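Local coordinates for putative peptidyl-arginine deiminase (Chlorobium tepidum, PDB 1XKN), which probably acts as a deiminase, hydrolysing the guanidinium group of agmatine or of arginine residues in peptides, at residues 134-137 / 138-142; 8-11 / 12-15; 93-97 / 98-102. All coordinates share one frame; numbering follows the deposited sequence.

In the fold
Along the chain the order is contact 2, contact 3, contact 1. Contact 2 is the connection from strand 5-7 to strand 15-21, and so passes from one mixed sheet to the other. Contact 3 is the short helix 95-98 running into strand 101-107, the neighbour of 5-7 in the first sheet. Contact 1 lies on helix 131-144, which packs on strand 110-119 of that sheet. Contact 3 is in the middle: its centre is about 10 Å from that of contact 1 and 15 Å from that of contact 2, and it touches both. Contacts 1 and 2, with nearest atoms about 13 Å apart, are thus joined through the buried segment 93-102.

Contact 1 of 3, residues 134-137 / 138-142; sequences NAVP and ERVAK. With NA (sodium ion), chain B.
The carbonyl oxygen of Asn134 is held by a sodium ion and by a water that also accepts a hydrogen bond from Glu138 N, one turn further along the same α-helix, 131-144. Asn134 O lies 2.5 Å from the sodium and receives a hydrogen bond from the water. The water in turn accepts from Glu138 N at 3.1 Å, replacing the direct i to i+4 bond at a point where Asn134 O and Glu138 N are 5.3 Å apart. The helix is kinked here, because the nitrogen of Pro137 has no hydrogen to give to the turn before.

Asn134 grips the ion twice. Its CG is anti to the backbone N and beside its own carbonyl carbon (chi1 -159°), which brings OD1 to 2.6 Å from the sodium, next to the backbone oxygen. Two waters complete the local ligands, and Asn117 OD1 and Trp118 O add two more from strand 110-119, tying the helix to the sheet. The amide is further fixed by Tyr120 N at OD1 and Glu119 OE1 at ND2.

Beyond the kink regular bonding resumes, with Arg139 N, Val140 N and Ala141 N donating to the oxygens of Ala135, Val136 and Pro137. On one side of the helix the extended Arg139 chain reaches back until Ala135 CB lies over a face of the guanidinium, 4.2 Å from NH2; the same nitrogen has a long, weak ion pair with Asp132. On the buried side Pro137 and Val140 rest on Ile115. Val136 CG1 meets Val140 CG2 at 3.9 Å, the two side chains crossing obliquely.

Contact 2 of 3, residues 8-11 / 12-15; sequences MPPE and WAPH
Pro10 lies under the indole of Trp12, its CB almost over the middle of the six-membered ring at 3.5 Å from the centroid and 14° off the normal, a CH-pi contact within a type I β-turn from Pro10 to Ala13. The indole folds back over the turn because CG of Trp12 stands between the backbone N and the carbonyl carbon (chi1 61°). Pro10 CG reaches the pyrrole side of the same face, 3.5 Å from NE1 of Trp12, and the two side chains cross nearly at right angles. Ala13 N donates to Pro10 O at 3.1 Å, closing the turn. Ala13 CB packs on Pro10 CD at 3.9 Å and, more loosely, on Pro9 CB.

His15 has CG opposite the carbonyl carbon and beside the backbone N (chi1 -61°), which brings the imidazole back along the chain, and NE2 donates to Glu11 O at 2.7 Å in a markedly bent bond; ND1 meets Glu51 OE1, so the ring is held at both nitrogens. The extended Glu11 side chain leaves the turn altogether: its OE1 bonds to His338, while OE2 has a salt bridge with Arg223 and a bond from Ile291 N.

The loop joins strand 5-7 to strand 15-21; strand 342-345 touches Pro9, Glu11 and His15, strand 290-291 packs against Glu11 and Trp12, and Met8, a selenomethionine, lies on strand 101-107.

Contact 3 of 3, residues 93-97 / 98-102; sequences AWCRD and HGPNY
A chi1 of 70° folds the His98 imidazole back over the backbone, onto the start of its own short helix, 95-98, where it lays one face against the backbone of Trp94 and Cys95. Cys95 CA sits over that face, 3.9 Å from the ring centroid in a CH-pi contact. Trp94 O lies over the same face, likewise off-centre, 3.2 Å above the plane.

Trp94 is the N-cap residue and also the centre of an inverse γ-turn; its oxygen serves two backbone donors, His98 N at 3.1 Å and Asp97 N at 3.0 Å. The His98 ring is steadied at NE2 by Ser21 OG and borders helix 131-144 through Asp133 and Val136.

Arg96 forms a salt bridge with Glu343, and Asp97 accepts from Trp123 NE1 and Gly158 N. Gly99 leaves helical geometry and turns the chain toward strand 101-107, while Pro100 CD comes within 4.4 Å of Cys95 SG. A single water spans this exit, donating to Arg96 O and to Gly99 O, each 2.8 Å away.

Contact 1 of 3, residues 134-137 / 138-142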
# COMPACT_ATOMS: atom_id res chain seq x y z
N ASN A 134 4.85 14.24 -4.55
CA ASN A 134 4.73 13.96 -5.97
C ASN A 134 6.10 13.71 -6.60
O ASN A 134 6.22 12.99 -7.59
CB ASN A 134 4.01 15.13 -6.66
CG ASN A 134 3.38 14.74 -7.99
OD1 ASN A 134 2.97 13.61 -8.19
ND2 ASN A 134 3.28 15.71 -8.89
N ALA A 135 7.15 14.28 -6.01
CA ALA A 135 8.51 14.13 -6.53
C ALA A 135 9.26 12.92 -5.98
O ALA A 135 10.34 12.58 -6.47
CB ALA A 135 9.31 15.40 -6.26
N VAL A 136 8.70 12.26 -4.96
CA VAL A 136 9.37 11.11 -4.36
C VAL A 136 9.84 10.05 -5.36
O VAL A 136 10.99 9.62 -5.31
CB VAL A 136 8.48 10.45 -3.28
CG1 VAL A 136 9.12 9.16 -2.79
CG2 VAL A 136 8.31 11.42 -2.10
N PRO A 137 8.97 9.62 -6.29
CA PRO A 137 9.40 8.61 -7.26
C PRO A 137 10.65 9.02 -8.05
O PRO A 137 11.53 8.19 -8.30
CB PRO A 137 8.18 8.44 -8.16
CG PRO A 137 7.04 8.71 -7.20
CD PRO A 137 7.54 9.93 -6.46
N GLU A 138 10.73 10.29 -8.42
CA GLU A 138 11.87 10.78 -9.18
C GLU A 138 13.15 10.81 -8.36
O GLU A 138 14.23 10.48 -8.86
CB GLU A 138 11.59 12.18 -9.74
CG GLU A 138 12.62 12.61 -10.78
CD GLU A 138 12.26 13.88 -11.51
OE1 GLU A 138 12.85 14.12 -12.59
OE2 GLU A 138 11.39 14.64 -11.02
N ARG A 139 13.04 11.20 -7.09
CA ARG A 139 14.22 11.25 -6.23
C ARG A 139 14.67 9.83 -5.90
O ARG A 139 15.87 9.58 -5.74
CB ARG A 139 13.92 12.05 -4.96
CG ARG A 139 13.50 13.51 -5.21
CD ARG A 139 13.56 14.30 -3.90
NE ARG A 139 12.74 15.51 -3.89
CZ ARG A 139 13.03 16.65 -4.52
NH1 ARG A 139 14.14 16.74 -5.25
NH2 ARG A 139 12.23 17.70 -4.39
N VAL A 140 13.73 8.90 -5.80
CA VAL A 140 14.08 7.51 -5.52
C VAL A 140 14.81 6.96 -6.74
O VAL A 140 15.86 6.34 -6.62
CB VAL A 140 12.83 6.65 -5.23
CG1 VAL A 140 13.21 5.17 -5.14
CG2 VAL A 140 12.18 7.09 -3.92
N ALA A 141 14.25 7.21 -7.93
CA ALA A 141 14.86 6.74 -9.17
C ALA A 141 16.28 7.29 -9.29
O ALA A 141 17.19 6.59 -9.73
CB ALA A 141 14.03 7.18 -10.37
N LYS A 142 16.45 8.55 -8.89
CA LYS A 142 17.76 9.18 -8.95
C LYS A 142 18.72 8.47 -7.99
O LYS A 142 19.84 8.12 -8.36
CB LYS A 142 17.65 10.66 -8.58
CG LYS A 142 18.98 11.36 -8.40
CD LYS A 142 18.77 12.81 -8.02
CE LYS A 142 20.10 13.50 -7.77
NZ LYS A 142 19.91 14.92 -7.35
NA NA B . 4.51 11.60 -8.87
O HOH W 1 8.15 11.89 -9.18
O HOH W 2 5.20 13.43 -10.75
O HOH W 3 3.84 9.99 -6.92

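Contact 2 of 3, residues 8-11 / 12-15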
# COMPACT_ATOMS: atom_id res chain seq x y z
N MSE A 8 3.88 -5.33 -13.38
CA MSE A 8 3.92 -4.90 -12.00
C MSE A 8 3.85 -6.15 -11.13
O MSE A 8 2.83 -6.83 -11.09
CB MSE A 8 2.74 -3.99 -11.66
CG MSE A 8 2.86 -3.39 -10.27
SE MSE A 8 1.34 -2.34 -9.72
CE MSE A 8 1.41 -2.59 -7.81
N PRO A 9 4.96 -6.47 -10.45
CA PRO A 9 4.98 -7.66 -9.59
C PRO A 9 3.95 -7.54 -8.47
O PRO A 9 3.63 -6.44 -8.01
CB PRO A 9 6.40 -7.66 -9.03
CG PRO A 9 7.19 -7.02 -10.13
CD PRO A 9 6.30 -5.87 -10.54
N PRO A 10 3.41 -8.68 -8.02
CA PRO A 10 2.42 -8.64 -6.94
C PRO A 10 3.19 -8.34 -5.65
O PRO A 10 4.41 -8.50 -5.59
CB PRO A 10 1.82 -10.04 -6.96
CG PRO A 10 2.98 -10.88 -7.38
CD PRO A 10 3.62 -10.07 -8.48
N GLU A 11 2.48 -7.90 -4.62
CA GLU A 11 3.12 -7.54 -3.37
C GLU A 11 3.84 -8.71 -2.68
O GLU A 11 4.76 -8.49 -1.90
CB GLU A 11 2.09 -6.93 -2.42
CG GLU A 11 2.68 -6.22 -1.23
CD GLU A 11 1.66 -5.35 -0.53
OE1 GLU A 11 1.17 -4.40 -1.17
OE2 GLU A 11 1.35 -5.62 0.65
N TRP A 12 3.41 -9.93 -2.97
CA TRP A 12 4.03 -11.10 -2.35
C TRP A 12 5.27 -11.60 -3.10
O TRP A 12 5.90 -12.56 -2.66
CB TRP A 12 3.01 -12.24 -2.20
CG TRP A 12 2.45 -12.72 -3.50
CD1 TRP A 12 3.05 -13.54 -4.41
CD2 TRP A 12 1.17 -12.37 -4.05
NE1 TRP A 12 2.22 -13.74 -5.49
CE2 TRP A 12 1.06 -13.03 -5.30
CE3 TRP A 12 0.11 -11.57 -3.61
CZ2 TRP A 12 -0.06 -12.91 -6.11
CZ3 TRP A 12 -1.01 -11.45 -4.42
CH2 TRP A 12 -1.09 -12.12 -5.65
N ALA A 13 5.60 -10.97 -4.22
CA ALA A 13 6.79 -11.37 -4.97
C ALA A 13 8.00 -10.94 -4.15
O ALA A 13 7.90 -10.04 -3.32
CB ALA A 13 6.80 -10.69 -6.34
N PRO A 14 9.16 -11.57 -4.37
CA PRO A 14 10.38 -11.22 -3.62
C PRO A 14 10.72 -9.73 -3.67
O PRO A 14 10.66 -9.11 -4.73
CB PRO A 14 11.45 -12.08 -4.30
CG PRO A 14 10.69 -13.30 -4.70
CD PRO A 14 9.42 -12.71 -5.27
N HIS A 15 11.08 -9.17 -2.51
CA HIS A 15 11.43 -7.76 -2.42
C HIS A 15 12.91 -7.51 -2.27
O HIS A 15 13.62 -8.28 -1.62
CB HIS A 15 10.77 -7.10 -1.21
CG HIS A 15 9.28 -7.13 -1.22
ND1 HIS A 15 8.54 -6.84 -0.09
CD2 HIS A 15 8.39 -7.41 -2.20
CE1 HIS A 15 7.25 -6.94 -0.38
NE2 HIS A 15 7.14 -7.29 -1.65

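Contact 3 of 3, residues 93-97 / 98-102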
# COMPACT_ATOMS: atom_id res chain seq x y z
N ALA A 93 3.50 11.02 5.03
CA ALA A 93 4.13 9.71 5.17
C ALA A 93 3.47 8.59 4.38
O ALA A 93 3.82 7.42 4.55
CB ALA A 93 4.18 9.33 6.65
N TRP A 94 2.53 8.93 3.50
CA TRP A 94 1.80 7.92 2.73
C TRP A 94 2.58 7.42 1.52
O TRP A 94 2.18 7.63 0.36
CB TRP A 94 0.45 8.50 2.32
CG TRP A 94 -0.23 9.19 3.47
CD1 TRP A 94 -0.67 10.49 3.51
CD2 TRP A 94 -0.53 8.64 4.77
NE1 TRP A 94 -1.21 10.78 4.74
CE2 TRP A 94 -1.13 9.66 5.53
CE3 TRP A 94 -0.33 7.38 5.35
CZ2 TRP A 94 -1.55 9.46 6.85
CZ3 TRP A 94 -0.75 7.18 6.67
CH2 TRP A 94 -1.35 8.22 7.40
N CYS A 95 3.68 6.73 1.80
CA CYS A 95 4.56 6.19 0.78
C CYS A 95 3.85 5.25 -0.19
O CYS A 95 4.27 5.10 -1.34
CB CYS A 95 5.74 5.47 1.45
SG CYS A 95 7.18 5.26 0.37
N ARG A 96 2.78 4.61 0.26
CA ARG A 96 2.03 3.70 -0.60
C ARG A 96 1.42 4.47 -1.77
O ARG A 96 1.43 4.00 -2.91
CB ARG A 96 0.91 3.02 0.19
CG ARG A 96 -0.07 2.22 -0.66
CD ARG A 96 0.62 1.07 -1.36
NE ARG A 96 1.36 0.24 -0.42
CZ ARG A 96 2.13 -0.78 -0.77
NH1 ARG A 96 2.78 -1.47 0.16
NH2 ARG A 96 2.25 -1.12 -2.05
N ASP A 97 0.92 5.66 -1.47
CA ASP A 97 0.25 6.49 -2.48
C ASP A 97 1.14 7.41 -3.32
O ASP A 97 0.87 7.60 -4.50
CB ASP A 97 -0.85 7.29 -1.80
CG ASP A 97 -1.92 6.40 -1.18
OD1 ASP A 97 -2.72 6.91 -0.37
OD2 ASP A 97 -1.95 5.20 -1.51
N HIS A 98 2.20 7.96 -2.73
CA HIS A 98 3.09 8.86 -3.46
C HIS A 98 4.41 8.19 -3.81
O HIS A 98 5.19 8.70 -4.63
CB HIS A 98 3.35 10.15 -2.64
CG HIS A 98 4.19 9.95 -1.42
ND1 HIS A 98 3.78 10.33 -0.16
CD2 HIS A 98 5.44 9.44 -1.26
CE1 HIS A 98 4.74 10.07 0.72
NE2 HIS A 98 5.75 9.53 0.07
N GLY A 99 4.64 7.03 -3.20
CA GLY A 99 5.88 6.28 -3.39
C GLY A 99 6.19 5.65 -4.73
O GLY A 99 5.35 5.63 -5.64
N PRO A 100 7.39 5.07 -4.88
CA PRO A 100 7.85 4.43 -6.12
C PRO A 100 7.11 3.17 -6.56
O PRO A 100 7.21 2.12 -5.93
CB PRO A 100 9.33 4.18 -5.85
CG PRO A 100 9.33 3.84 -4.40
CD PRO A 100 8.39 4.88 -3.80
N ASN A 101 6.38 3.30 -7.66
CA ASN A 101 5.63 2.19 -8.24
C ASN A 101 6.56 1.48 -9.22
O ASN A 101 6.57 1.77 -10.42
CB ASN A 101 4.40 2.75 -8.97
CG ASN A 101 3.49 1.67 -9.53
OD1 ASN A 101 2.54 1.96 -10.26
ND2 ASN A 101 3.76 0.41 -9.20
N TYR A 102 7.36 0.57 -8.69
CA TYR A 102 8.31 -0.20 -9.49
C TYR A 102 7.59 -1.15 -10.44
O TYR A 102 6.62 -1.80 -10.06
CB TYR A 102 9.19 -1.05 -8.58
CG TYR A 102 10.12 -0.26 -7.70
CD1 TYR A 102 11.35 0.19 -8.18
CD2 TYR A 102 9.78 0.01 -6.37
CE1 TYR A 102 12.23 0.88 -7.35
CE2 TYR A 102 10.65 0.69 -5.54
CZ TYR A 102 11.87 1.12 -6.03
OH TYR A 102 12.75 1.77 -5.20
O HOH W 4 2.61 4.98 -5.24